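Local coordinates for protein transcriptional regulator AcuR (Rhodobacter sphaeroides 2.4.1, PDB 3BRU) that represses transcription of its own operon as a TetR-family DNA-binding regulator, probably by binding two operator sequences in the promoter, at residues A[33-38]-A[58-63]; A[101-106]-A[169-174]; A[47-52]-A[134-139]; A[190-195]-A[203-208]; A[92-97]-A[156-161]. All blocks are in the same frame, centred on the assembly; numbering follows the deposited sequence. Where two conformers were deposited one is given.

Contact 1: residues A[33-38]-A[58-63]; sequences QSLIRA and KAARVP
Helix 31-45 runs past the end of helix 53-60 with its backbone closest where Ser34 and Ala60 meet, their CA atoms 5.0 Å apart. This packing belongs to the three-helix DNA-binding domain of the TetR family: the first helix backs onto the first helix of the predicted helix-turn-helix and the turn that follows it. Small residues permit the close approach. CB of Ala60 sits 3.6 Å from O of Ser34, and on the next turn of the first helix CB of Ala38 packs between the methyl groups of Ala59 and Ala60, 4.0 Å from CB of the latter. Arg61 leaves the helix with positive phi (54°), turning the chain so that Val62 faces back onto helix 31-45. There its CG1 branch touches CB of Ser34, while its CG2 branch meets Leu35. The Leu35 side chain starts with CG anti to the carbonyl carbon (chi1 -73°), which carries CD2 forward between Ala60 and Val62; beyond the contact it also packs on Ile56 and Leu57. An alanine at Leu35 would lose both methyl branches and would probably open a gap between Ala60 and Val62, weakening the hold of the first helix on the turn. Ser34 OG is hydrogen-bonded to the carbonyl oxygen of Leu30, just before the helix. The contacts between the segments are van der Waals, mostly between apolar side chains, and the tightest is CD2 of Leu35 against CG2 of Val62, at 3.5 Å.

Contact 2: residues A[101-106]-A[169-174]; sequences SLAPLA and CGELSA
Glu171 reaches from the loop after helix 143-167 to the start of helix 104-120, where its carboxylate lies against Ala103, Pro104 and Leu105. In this corner of the all-helical C-terminal domain, a Schellman motif at the end of one helix, with Gly170 at its C-prime position, delivers an acid to the first turn of another. Ala103 occupies the N-cap position, and two residues later N of Leu105 donates to OE1 of Glu171 at 2.9 Å, nearly straight at 164°. The donor arrives on the syn side of the carboxylate, 23° out of its plane. A negative group here would probably be steadied by the positive end of the helix dipole. The packing round it is close. OE2 of Glu171 lies 3.2 Å from CB of Ala103, and OE1 comes 3.5 Å from CD of Pro104, whose nitrogen has no hydrogen to offer. The extended Glu171 chain carries the carboxylate to Leu105 N, while at its base CB of Glu171 meets CD1 of Leu105 at 3.7 Å. This side continues into the protein: Leu105 also packs on Phe216, and the buried ring of Pro104 rests on Leu162, Glu165 and Ala166 of helix 143-167. The other side, around Cys169 and Gly170, is exposed to solvent and much looser. There Cys169 leans toward the proline with its sulfur between the backbone N and the carbonyl carbon (chi1 82°), a light touch in which SG stands 4.0 Å from CD of Pro104.

Contact 3: residues A[47-52]-A[134-139]; sequences GYSSVG and GQEMGA
With CG of Glu136 turned between its own backbone N and carbonyl carbon (chi1 65°) and the chain extended beyond, the carboxylate projects across to Tyr48 and Ser49. At 3.0 Å, N of Tyr48 donates to OE1 from above the carboxylate plane. OE2 takes two donors from one face of that plane: Ser49 N at 3.1 Å and the Ser49 hydroxyl, whose OG lies 2.9 Å away on the anti side. Three bonds fix the rotation of a buried carboxylate. Gly47 passes close by, its CA 3.5 Å from OE1, and a CB there would clash. CB of Ala139 touches OG of Ser49, which also bonds weakly to OG of Ser50 of the second subunit, a residue packed on Ala139. A glutamine in place of Glu136 would turn one acceptor oxygen into a donor and would probably leave a backbone N-H of Tyr48 or Ser49 without its mate. The Tyr48 ring meets Lys74 in a cation-pi contact and Phe144 edge to face. The acid grips a type I turn, Tyr48 to Val51, at the entry to the predicted helix-turn-helix, an interface between DNA-binding and C-terminal domains that belongs to the two-domain TetR architecture.

Contact 4: residues A[190-195]-A[203-208]; sequences EGAILR and DPLHSF
The Phe208 ring and the Pro204 ring both stand against helix 178-199, with Ala192 and Arg195 as their partners, and pack between the two helices of an antiparallel helical hairpin in the C-terminal domain. Phe208 meets Ala192 at the root of its ring: CB of Ala192 lies 3.7 Å from CB of Phe208 and 4.1 Å from CG. The Phe208 side chain also packs on Trp189, and its ring meets that of Phe212 with the planes inclined. The Pro204 ring lies one turn earlier, with CB 3.6 Å from CB of Arg195 and CG against that residue's backbone carbonyl. The short axes of 190-195 and 203-208 run nearly antiparallel, at 153° and 8.0 Å. Ala192 is central to the contact, its methyl group directed at the second helix and also touching the carbonyl oxygen of Pro204. The small side chain lets the backbones come near, and CA of Ala192 is 5.3 Å from CA of Leu205. Arg195 contributes its CB here, but its chain bends at chi2 and chi3 and takes the guanidinium elsewhere: NE forms a salt bridge with Glu199, and NH2 bonds to Gln156 of the second subunit. Ala192 likewise packs on Ile187 of that subunit, so the hairpin borders the dimer interface, consistent with the helical dimer bundle of TetR regulators. On the other flank, Leu205 has CG anti to its carbonyl carbon (chi1 -57°), which brings CD2 over the backbone of helix 178-199, 3.8 Å from O of Ala192.

Contact 5: residues A[92-97]-A[156-161]; sequences LLDQAF and QRRTAQ
Arg158 reaches from helix 143-167 of the C-terminal domain to helix 74-97, which runs on from the DNA-binding domain, touching Phe97 with its base and holding Asp94 with its tip. The two helices are parallel neighbours in the helical bundle: the axes of 92-97 and 156-161 are inclined by only 4°, and at a separation of 11.8 Å the contact is carried by long side chains. At the base, CB of Arg158 lies 4.0 Å from CD2 of Phe97. The chain then runs out until CD meets CD1 of Leu93, also at 4.0 Å, and a bend at chi3 (70°) sets the guanidinium beside helix 74-97. One face of the group is covered near its rim by CB of Leu93, which is 3.6 Å from NH1. At the edge stands Asp94, with the carboxylate plane turned 53° from the guanidinium. Its OD1 forms a salt bridge to both terminal nitrogens: the bond from NH1 is weak and bent, and that from NH2 refines to 2.5 Å, so short that the exact length is doubtful. NH1 has a second acceptor in the carbonyl of Ala90. Nearer the base of Arg158, the Phe97 ring, with Leu93 CD2 over one face, packs between the helices. Thr159 meets this ring at its edge; its hydroxyl is already engaged by the Trp155 carbonyl and the Trp186 indole N-H, and OG1 lies in the plane of the Phe97 ring, 3.4 Å from CE2.

How the contacts relate
Contact 1 and contact 2 mark opposite sides of the chain's centre, their own centres about 43 Å apart, one in the DNA-binding domain and the other at the far end of the C-terminal domain. Contact 3 ties the two domains together; its nearest atoms are about 6 Å from contact 1, and Gln135 NE2 packs on Leu194 CD1 of contact 4. Contacts 3 and 4 both touch the second subunit. Contact 5 adjoins contact 2 in sequence, about 13 Å away between centres; contact 5 involves helix 143-167 and contact 2 the loop that follows it. Across the dimer, Gln156 of 156-161 bonds to Arg195 of the other subunit, joining contacts 5 and 4.

Contact 1: residues A[33-38]-A[58-63]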
# COMPACT_ATOMS: atom_id res chain seq x y z
N GLN A 33 -20.24 17.05 11.66
CA GLN A 33 -20.25 15.61 11.40
C GLN A 33 -20.45 15.27 9.94
O GLN A 33 -19.87 14.30 9.50
CB GLN A 33 -21.10 14.74 12.35
CG GLN A 33 -22.57 14.45 12.08
CD GLN A 33 -22.96 13.58 10.87
OE1 GLN A 33 -24.01 13.82 10.31
NE2 GLN A 33 -22.17 12.60 10.50
N SER A 34 -21.25 16.04 9.21
CA SER A 34 -21.52 15.75 7.81
C SER A 34 -20.23 15.87 7.01
O SER A 34 -19.99 15.06 6.11
CB SER A 34 -22.54 16.72 7.21
OG SER A 34 -23.75 16.64 7.90
N LEU A 35 -19.45 16.91 7.31
CA LEU A 35 -18.17 17.18 6.63
C LEU A 35 -17.20 16.04 6.88
O LEU A 35 -16.66 15.48 5.92
CB LEU A 35 -17.60 18.52 7.06
CG LEU A 35 -18.34 19.73 6.48
CD1 LEU A 35 -17.82 21.05 7.07
CD2 LEU A 35 -18.38 19.77 4.93
N ILE A 36 -17.03 15.66 8.15
CA ILE A 36 -16.13 14.56 8.50
C ILE A 36 -16.56 13.25 7.82
O ILE A 36 -15.71 12.55 7.21
CB ILE A 36 -16.06 14.41 10.00
CG1 ILE A 36 -15.43 15.67 10.63
CG2 ILE A 36 -15.36 13.09 10.40
CD1 ILE A 36 -13.91 15.83 10.43
N ARG A 37 -17.85 12.92 7.93
CA ARG A 37 -18.45 11.76 7.27
C ARG A 37 -18.12 11.69 5.77
O ARG A 37 -17.58 10.67 5.28
CB ARG A 37 -19.96 11.76 7.42
CG ARG A 37 -20.63 10.64 6.59
CD ARG A 37 -20.89 9.38 7.41
NE ARG A 37 -19.79 8.99 8.30
CZ ARG A 37 -19.03 7.91 8.15
NH1 ARG A 37 -19.25 7.08 7.12
NH2 ARG A 37 -18.06 7.62 9.02
N ALA A 38 -18.46 12.76 5.05
CA ALA A 38 -18.21 12.83 3.65
C ALA A 38 -16.71 12.75 3.38
O ALA A 38 -16.31 12.19 2.38
CB ALA A 38 -18.79 14.14 3.08
N LYS A 58 -20.93 18.94 -1.67
CA LYS A 58 -22.06 18.36 -2.36
C LYS A 58 -22.51 17.04 -1.69
O LYS A 58 -23.69 16.79 -1.55
CB LYS A 58 -21.73 18.16 -3.84
CG LYS A 58 -22.89 17.63 -4.69
CD LYS A 58 -22.47 17.42 -6.16
CE LYS A 58 -23.55 16.67 -6.95
NZ LYS A 58 -23.61 17.09 -8.39
N ALA A 59 -21.58 16.20 -1.28
CA ALA A 59 -21.93 15.01 -0.54
C ALA A 59 -22.46 15.31 0.89
O ALA A 59 -23.43 14.71 1.33
CB ALA A 59 -20.73 14.03 -0.52
N ALA A 60 -21.83 16.25 1.59
CA ALA A 60 -22.23 16.64 2.93
C ALA A 60 -23.51 17.51 2.96
O ALA A 60 -24.16 17.58 4.01
CB ALA A 60 -21.10 17.35 3.63
N ARG A 61 -23.86 18.12 1.81
CA ARG A 61 -24.99 19.05 1.71
C ARG A 61 -24.86 20.17 2.74
O ARG A 61 -25.83 20.51 3.42
CB ARG A 61 -26.33 18.31 1.85
CG ARG A 61 -26.55 17.18 0.85
CD ARG A 61 -27.79 16.33 1.18
NE ARG A 61 -27.66 14.98 0.63
CZ ARG A 61 -27.15 13.94 1.30
NH1 ARG A 61 -27.06 12.75 0.71
NH2 ARG A 61 -26.74 14.08 2.57
N VAL A 62 -23.65 20.73 2.88
CA VAL A 62 -23.40 21.89 3.77
C VAL A 62 -22.85 23.04 2.91
O VAL A 62 -22.14 22.78 1.92
CB VAL A 62 -22.48 21.60 5.00
CG1 VAL A 62 -22.51 20.13 5.43
CG2 VAL A 62 -21.09 22.04 4.73
N PRO A 63 -23.26 24.30 3.21
CA PRO A 63 -22.68 25.48 2.52
C PRO A 63 -21.17 25.73 2.75
O PRO A 63 -20.61 25.39 3.81
CB PRO A 63 -23.52 26.64 3.07
CG PRO A 63 -24.12 26.14 4.34
CD PRO A 63 -24.34 24.68 4.14

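Contact 2: residues A[101-106]-A[169-174]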
# COMPACT_ATOMS: atom_id res chain seq x y z
N SER A 101 -11.65 -12.11 27.26
CA SER A 101 -12.12 -13.49 27.06
C SER A 101 -11.34 -14.24 25.94
O SER A 101 -11.51 -15.44 25.75
CB SER A 101 -13.64 -13.56 26.84
OG SER A 101 -13.96 -13.31 25.49
N LEU A 102 -10.44 -13.54 25.24
CA LEU A 102 -9.66 -14.16 24.17
C LEU A 102 -8.17 -14.23 24.51
O LEU A 102 -7.65 -13.35 25.20
CB LEU A 102 -9.89 -13.47 22.81
CG LEU A 102 -11.35 -13.33 22.29
CD1 LEU A 102 -11.46 -12.30 21.17
CD2 LEU A 102 -11.94 -14.64 21.84
N ALA A 103 -7.50 -15.29 24.03
CA ALA A 103 -6.04 -15.38 24.09
C ALA A 103 -5.48 -14.28 23.21
O ALA A 103 -6.14 -13.83 22.25
CB ALA A 103 -5.58 -16.74 23.63
N PRO A 104 -4.27 -13.80 23.53
CA PRO A 104 -3.70 -12.77 22.65
C PRO A 104 -3.80 -13.00 21.12
O PRO A 104 -4.25 -12.10 20.40
CB PRO A 104 -2.25 -12.67 23.13
CG PRO A 104 -2.35 -12.95 24.58
CD PRO A 104 -3.40 -14.06 24.70
N LEU A 105 -3.43 -14.16 20.61
CA LEU A 105 -3.45 -14.32 19.15
C LEU A 105 -4.84 -14.39 18.58
O LEU A 105 -5.06 -13.95 17.47
CB LEU A 105 -2.62 -15.51 18.71
CG LEU A 105 -1.10 -15.32 18.94
CD1 LEU A 105 -0.41 -16.61 18.58
CD2 LEU A 105 -0.48 -14.11 18.18
N ALA A 106 -5.79 -14.92 19.36
CA ALA A 106 -7.19 -14.87 18.97
C ALA A 106 -7.78 -13.46 18.87
O ALA A 106 -8.67 -13.24 18.05
CB ALA A 106 -8.07 -15.79 19.84
N CYS A 169 2.53 -15.98 27.68
CA CYS A 169 1.59 -17.06 27.88
C CYS A 169 1.89 -18.24 26.94
O CYS A 169 1.12 -19.20 26.88
CB CYS A 169 0.15 -16.53 27.71
SG CYS A 169 -0.45 -16.38 25.99
N GLY A 170 3.00 -18.17 26.21
CA GLY A 170 3.47 -19.30 25.39
C GLY A 170 2.92 -19.45 23.98
O GLY A 170 3.21 -20.44 23.32
N GLU A 171 2.16 -18.47 23.50
CA GLU A 171 1.55 -18.52 22.17
C GLU A 171 2.51 -18.16 21.05
O GLU A 171 2.34 -18.60 19.90
CB GLU A 171 0.33 -17.59 22.09
CG GLU A 171 -0.98 -18.19 22.61
CD GLU A 171 -2.19 -17.37 22.19
OE1 GLU A 171 -2.10 -16.14 22.25
OE2 GLU A 171 -3.22 -17.95 21.81
N LEU A 172 3.48 -17.31 21.39
CA LEU A 172 4.54 -16.87 20.51
C LEU A 172 5.85 -17.34 21.12
O LEU A 172 5.99 -17.39 22.34
CB LEU A 172 4.54 -15.34 20.48
CG LEU A 172 4.64 -14.51 19.19
CD1 LEU A 172 5.33 -13.22 19.50
CD2 LEU A 172 5.34 -15.22 18.02
N SER A 173 6.83 -17.70 20.29
CA SER A 173 8.07 -18.24 20.84
C SER A 173 8.92 -17.10 21.37
O SER A 173 8.87 -15.99 20.82
CB SER A 173 8.82 -19.11 19.80
OG SER A 173 9.74 -18.37 19.01
N ALA A 174 9.65 -17.35 22.45
CA ALA A 174 10.56 -16.36 23.06
C ALA A 174 11.56 -15.83 22.04
O ALA A 174 12.13 -14.77 22.21
CB ALA A 174 11.28 -16.97 24.25

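Contact 3: residues A[47-52]-A[134-139]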
# COMPACT_ATOMS: atom_id res chain seq x y z
N GLY A 47 -9.01 9.13 -2.81
CA GLY A 47 -7.89 9.53 -1.99
C GLY A 47 -7.94 11.04 -1.95
O GLY A 47 -8.85 11.66 -2.52
N TYR A 48 -6.95 11.63 -1.28
CA TYR A 48 -6.87 13.08 -1.13
C TYR A 48 -6.72 13.84 -2.46
O TYR A 48 -7.51 14.76 -2.72
CB TYR A 48 -5.74 13.40 -0.17
CG TYR A 48 -5.53 14.84 0.14
CD1 TYR A 48 -6.07 15.40 1.29
CD2 TYR A 48 -4.77 15.67 -0.71
CE1 TYR A 48 -5.85 16.73 1.62
CE2 TYR A 48 -4.53 17.02 -0.38
CZ TYR A 48 -5.07 17.53 0.79
OH TYR A 48 -4.91 18.84 1.15
N SER A 49 -5.75 13.44 -3.30
CA SER A 49 -5.51 14.09 -4.61
C SER A 49 -6.71 14.10 -5.57
O SER A 49 -6.79 14.95 -6.44
CB SER A 49 -4.32 13.46 -5.37
OG SER A 49 -3.21 13.20 -4.54
N SER A 50 -7.63 13.13 -5.41
CA SER A 50 -8.78 12.92 -6.29
C SER A 50 -10.00 13.72 -5.88
O SER A 50 -10.95 13.88 -6.65
CB SER A 50 -9.17 11.45 -6.23
OG SER A 50 -8.75 10.80 -7.40
N VAL A 51 -10.00 14.18 -4.65
CA VAL A 51 -11.23 14.69 -4.09
C VAL A 51 -11.09 16.17 -3.75
O VAL A 51 -10.28 16.54 -2.90
CB VAL A 51 -11.63 13.86 -2.84
CG1 VAL A 51 -12.85 14.43 -2.19
CG2 VAL A 51 -11.86 12.41 -3.24
N GLY A 52 -11.89 17.01 -4.41
CA GLY A 52 -11.89 18.43 -4.13
C GLY A 52 -12.93 18.81 -3.07
O GLY A 52 -13.82 18.01 -2.73
N GLY A 134 -1.00 7.62 2.87
CA GLY A 134 0.41 7.22 2.95
C GLY A 134 1.06 6.97 1.59
O GLY A 134 2.15 7.46 1.30
N GLN A 135 0.37 6.18 0.78
CA GLN A 135 0.76 5.96 -0.60
C GLN A 135 0.86 7.22 -1.46
O GLN A 135 1.72 7.29 -2.33
CB GLN A 135 -0.17 4.94 -1.27
CG GLN A 135 0.39 4.36 -2.55
CD GLN A 135 1.56 3.39 -2.33
OE1 GLN A 135 2.60 3.76 -1.80
NE2 GLN A 135 1.40 2.14 -2.81
N GLU A 136 -0.01 8.21 -1.26
CA GLU A 136 0.11 9.44 -2.07
C GLU A 136 0.90 10.58 -1.43
O GLU A 136 0.79 11.74 -1.84
CB GLU A 136 -1.26 9.93 -2.55
CG GLU A 136 -2.21 10.37 -1.47
CD GLU A 136 -3.68 10.37 -1.94
OE1 GLU A 136 -4.53 9.86 -1.14
OE2 GLU A 136 -3.97 10.86 -3.09
N MSE A 137 1.72 10.25 -0.43
CA MSE A 137 2.53 11.22 0.29
C MSE A 137 3.28 12.24 -0.61
O MSE A 137 3.38 13.40 -0.24
CB MSE A 137 3.48 10.48 1.24
CG MSE A 137 4.22 11.40 2.24
SE MSE A 137 3.11 12.47 3.45
CE MSE A 137 3.72 14.33 3.02
N GLY A 138 3.78 11.84 -1.78
CA GLY A 138 4.45 12.77 -2.67
C GLY A 138 3.59 13.97 -3.08
O GLY A 138 4.13 15.04 -3.43
N ALA A 139 2.26 13.83 -3.05
CA ALA A 139 1.36 14.91 -3.48
C ALA A 139 0.70 15.67 -2.30
O ALA A 139 -0.14 16.55 -2.53
CB ALA A 139 0.31 14.38 -4.46

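Contact 4: residues A[190-195]-A[203-208]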
# COMPACT_ATOMS: atom_id res chain seq x y z
N GLU A 190 -1.60 -3.40 5.59
CA GLU A 190 -1.91 -2.29 4.69
C GLU A 190 -1.80 -2.68 3.20
O GLU A 190 -2.56 -2.16 2.36
CB GLU A 190 -1.02 -1.07 5.00
CG GLU A 190 -1.37 -0.32 6.28
CD GLU A 190 -2.75 0.39 6.24
OE1 GLU A 190 -3.30 0.68 5.13
OE2 GLU A 190 -3.31 0.64 7.33
N GLY A 191 -0.87 -3.59 2.88
CA GLY A 191 -0.68 -4.05 1.51
C GLY A 191 -1.75 -5.04 1.11
O GLY A 191 -2.13 -5.11 -0.07
N ALA A 192 -2.22 -5.84 2.08
CA ALA A 192 -3.38 -6.73 1.89
C ALA A 192 -4.67 -5.91 1.62
O ALA A 192 -5.44 -6.24 0.72
CB ALA A 192 -3.55 -7.67 3.08
N ILE A 193 -4.89 -4.85 2.39
CA ILE A 193 -6.01 -3.94 2.14
C ILE A 193 -5.94 -3.28 0.77
O ILE A 193 -6.94 -3.23 0.05
CB ILE A 193 -6.18 -2.90 3.24
CG1 ILE A 193 -6.79 -3.56 4.48
CG2 ILE A 193 -7.13 -1.77 2.79
CD1 ILE A 193 -6.38 -2.83 5.73
N LEU A 194 -4.76 -2.78 0.40
CA LEU A 194 -4.54 -2.27 -0.93
C LEU A 194 -5.07 -3.23 -1.98
O LEU A 194 -5.84 -2.82 -2.88
CB LEU A 194 -3.05 -2.00 -1.15
CG LEU A 194 -2.58 -1.33 -2.44
CD1 LEU A 194 -1.15 -0.63 -2.23
CD2 LEU A 194 -2.60 -2.24 -3.70
N ARG A 195 -4.66 -4.50 -1.85
CA ARG A 195 -4.96 -5.57 -2.79
C ARG A 195 -6.41 -6.03 -2.77
O ARG A 195 -6.96 -6.38 -3.82
CB ARG A 195 -4.01 -6.75 -2.57
CG ARG A 195 -2.57 -6.54 -3.13
CD ARG A 195 -2.51 -6.54 -4.66
NE ARG A 195 -2.78 -7.87 -5.20
CZ ARG A 195 -1.88 -8.83 -5.35
NH1 ARG A 195 -0.61 -8.64 -4.99
NH2 ARG A 195 -2.27 -10.01 -5.84
N ASP A 203 -9.86 -12.12 -0.70
CA ASP A 203 -8.80 -13.11 -0.88
C ASP A 203 -7.40 -12.68 -0.43
O ASP A 203 -6.72 -13.48 0.20
CB ASP A 203 -8.75 -13.57 -2.34
CG ASP A 203 -10.13 -14.01 -2.85
OD1 ASP A 203 -11.15 -13.40 -2.44
OD2 ASP A 203 -10.18 -14.98 -3.67
N PRO A 204 -6.95 -11.44 -0.79
CA PRO A 204 -5.62 -11.00 -0.33
C PRO A 204 -5.51 -10.87 1.19
O PRO A 204 -4.41 -11.00 1.72
CB PRO A 204 -5.44 -9.64 -1.01
CG PRO A 204 -6.42 -9.64 -2.15
CD PRO A 204 -7.58 -10.42 -1.65
N LEU A 205 -6.64 -10.60 1.86
CA LEU A 205 -6.68 -10.57 3.28
C LEU A 205 -6.40 -11.95 3.85
O LEU A 205 -5.60 -12.06 4.78
CB LEU A 205 -8.04 -10.06 3.79
CG LEU A 205 -8.49 -8.68 3.29
CD1 LEU A 205 -9.85 -8.33 3.92
CD2 LEU A 205 -7.42 -7.63 3.61
N HIS A 206 -7.05 -12.98 3.29
CA HIS A 206 -6.93 -14.33 3.82
C HIS A 206 -5.53 -14.85 3.53
O HIS A 206 -4.90 -15.54 4.35
CB HIS A 206 -7.96 -15.27 3.18
CG HIS A 206 -9.39 -14.83 3.33
ND1 HIS A 206 -10.38 -15.24 2.46
CD2 HIS A 206 -9.99 -14.03 4.24
CE1 HIS A 206 -11.54 -14.73 2.85
NE2 HIS A 206 -11.32 -13.97 3.90
N SER A 207 -5.05 -14.52 2.35
CA SER A 207 -3.74 -14.92 1.89
C SER A 207 -2.65 -14.35 2.79
O SER A 207 -1.75 -15.07 3.23
CB SER A 207 -3.52 -14.46 0.46
OG SER A 207 -2.38 -15.11 -0.02
N PHE A 208 -2.74 -13.05 3.07
CA PHE A 208 -1.81 -12.43 4.01
C PHE A 208 -1.82 -13.07 5.43
O PHE A 208 -0.76 -13.38 5.97
CB PHE A 208 -2.00 -10.90 4.10
CG PHE A 208 -1.34 -10.31 5.32
CD1 PHE A 208 0.06 -10.22 5.39
CD2 PHE A 208 -2.10 -9.94 6.42
CE1 PHE A 208 0.69 -9.74 6.52
CE2 PHE A 208 -1.47 -9.44 7.58
CZ PHE A 208 -0.06 -9.33 7.62

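Contact 5: residues A[92-97]-A[156-161]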
# COMPACT_ATOMS: atom_id res chain seq x y z
N LEU A 92 -12.19 0.35 17.40
CA LEU A 92 -12.31 -0.95 16.80
C LEU A 92 -11.19 -1.88 17.33
O LEU A 92 -11.45 -3.04 17.65
CB LEU A 92 -12.39 -0.82 15.28
CG LEU A 92 -11.82 -1.84 14.30
CD1 LEU A 92 -12.68 -1.96 13.03
CD2 LEU A 92 -10.43 -1.32 13.94
N LEU A 93 -9.98 -1.36 17.46
CA LEU A 93 -8.88 -2.07 18.11
C LEU A 93 -9.17 -2.40 19.58
O LEU A 93 -8.72 -3.42 20.08
CB LEU A 93 -7.57 -1.27 18.01
CG LEU A 93 -6.77 -1.24 16.69
CD1 LEU A 93 -5.51 -0.38 16.81
CD2 LEU A 93 -6.39 -2.64 16.22
N ASP A 94 -9.87 -1.51 20.28
CA ASP A 94 -10.21 -1.72 21.68
C ASP A 94 -11.05 -2.98 21.83
O ASP A 94 -10.87 -3.75 22.78
CB ASP A 94 -11.01 -0.54 22.23
CG ASP A 94 -10.14 0.67 22.53
OD1 ASP A 94 -8.89 0.54 22.53
OD2 ASP A 94 -10.70 1.77 22.75
N GLN A 95 -11.98 -3.16 20.89
CA GLN A 95 -12.91 -4.29 20.91
C GLN A 95 -12.14 -5.60 20.83
O GLN A 95 -12.42 -6.53 21.61
CB GLN A 95 -13.93 -4.18 19.77
CG GLN A 95 -15.30 -4.11 20.28
CD GLN A 95 -16.36 -4.01 19.18
OE1 GLN A 95 -17.28 -4.82 19.13
NE2 GLN A 95 -16.27 -2.99 18.34
N ALA A 96 -11.16 -5.65 19.93
CA ALA A 96 -10.35 -6.84 19.70
C ALA A 96 -9.24 -6.96 20.75
O ALA A 96 -9.25 -7.90 21.57
CB ALA A 96 -9.79 -6.84 18.29
N PHE A 97 -8.33 -6.00 20.78
CA PHE A 97 -7.11 -6.08 21.60
C PHE A 97 -7.37 -6.09 23.10
O PHE A 97 -6.56 -6.67 23.84
CB PHE A 97 -6.14 -4.95 21.26
CG PHE A 97 -5.41 -5.12 19.95
CD1 PHE A 97 -5.87 -5.99 18.96
CD2 PHE A 97 -4.25 -4.36 19.69
CE1 PHE A 97 -5.17 -6.14 17.74
CE2 PHE A 97 -3.56 -4.50 18.49
CZ PHE A 97 -4.02 -5.39 17.50
N GLN A 156 1.11 0.02 15.82
CA GLN A 156 2.24 -0.87 16.03
C GLN A 156 2.58 -1.07 17.51
O GLN A 156 2.84 -2.18 17.92
CB GLN A 156 3.48 -0.33 15.28
CG GLN A 156 3.45 -0.61 13.79
CD GLN A 156 4.58 0.07 13.00
OE1 GLN A 156 4.53 0.11 11.77
NE2 GLN A 156 5.59 0.61 13.69
N ARG A 157 2.55 -0.01 18.30
CA ARG A 157 2.77 -0.11 19.75
C ARG A 157 1.69 -0.96 20.45
O ARG A 157 1.99 -1.70 21.40
CB ARG A 157 2.73 1.28 20.39
CG ARG A 157 4.04 1.82 20.78
CD ARG A 157 3.89 3.20 21.49
NE ARG A 157 3.70 4.29 20.52
CZ ARG A 157 2.59 5.01 20.41
NH1 ARG A 157 1.53 4.82 21.24
NH2 ARG A 157 2.53 5.94 19.47
N ARG A 158 0.44 -0.84 20.01
CA ARG A 158 -0.62 -1.63 20.63
C ARG A 158 -0.44 -3.12 20.29
O ARG A 158 -0.66 -3.98 21.13
CB ARG A 158 -2.00 -1.14 20.19
CG ARG A 158 -2.31 0.26 20.66
CD ARG A 158 -3.76 0.62 20.32
NE ARG A 158 -4.71 -0.13 21.14
CZ ARG A 158 -6.02 0.12 21.24
NH1 ARG A 158 -6.58 1.12 20.55
NH2 ARG A 158 -6.76 -0.63 22.05
N THR A 159 -0.00 -3.38 19.06
CA THR A 159 0.18 -4.72 18.52
C THR A 159 1.39 -5.44 19.13
O THR A 159 1.29 -6.61 19.45
CB THR A 159 0.25 -4.65 16.99
OG1 THR A 159 -0.89 -3.91 16.54
CG2 THR A 159 0.23 -6.02 16.32
N ALA A 160 2.51 -4.73 19.31
CA ALA A 160 3.67 -5.27 20.01
C ALA A 160 3.32 -5.65 21.44
O ALA A 160 3.76 -6.68 21.93
CB ALA A 160 4.80 -4.29 19.99
N GLN A 161 2.51 -4.83 22.09
CA GLN A 161 2.06 -5.14 23.45
C GLN A 161 1.24 -6.44 23.44
O GLN A 161 1.44 -7.30 24.27
CB GLN A 161 1.28 -3.98 24.04
CG GLN A 161 0.85 -4.18 25.48
CD GLN A 161 -0.36 -3.29 25.84
OE1 GLN A 161 -0.76 -2.39 25.07
NE2 GLN A 161 -0.95 -3.54 27.01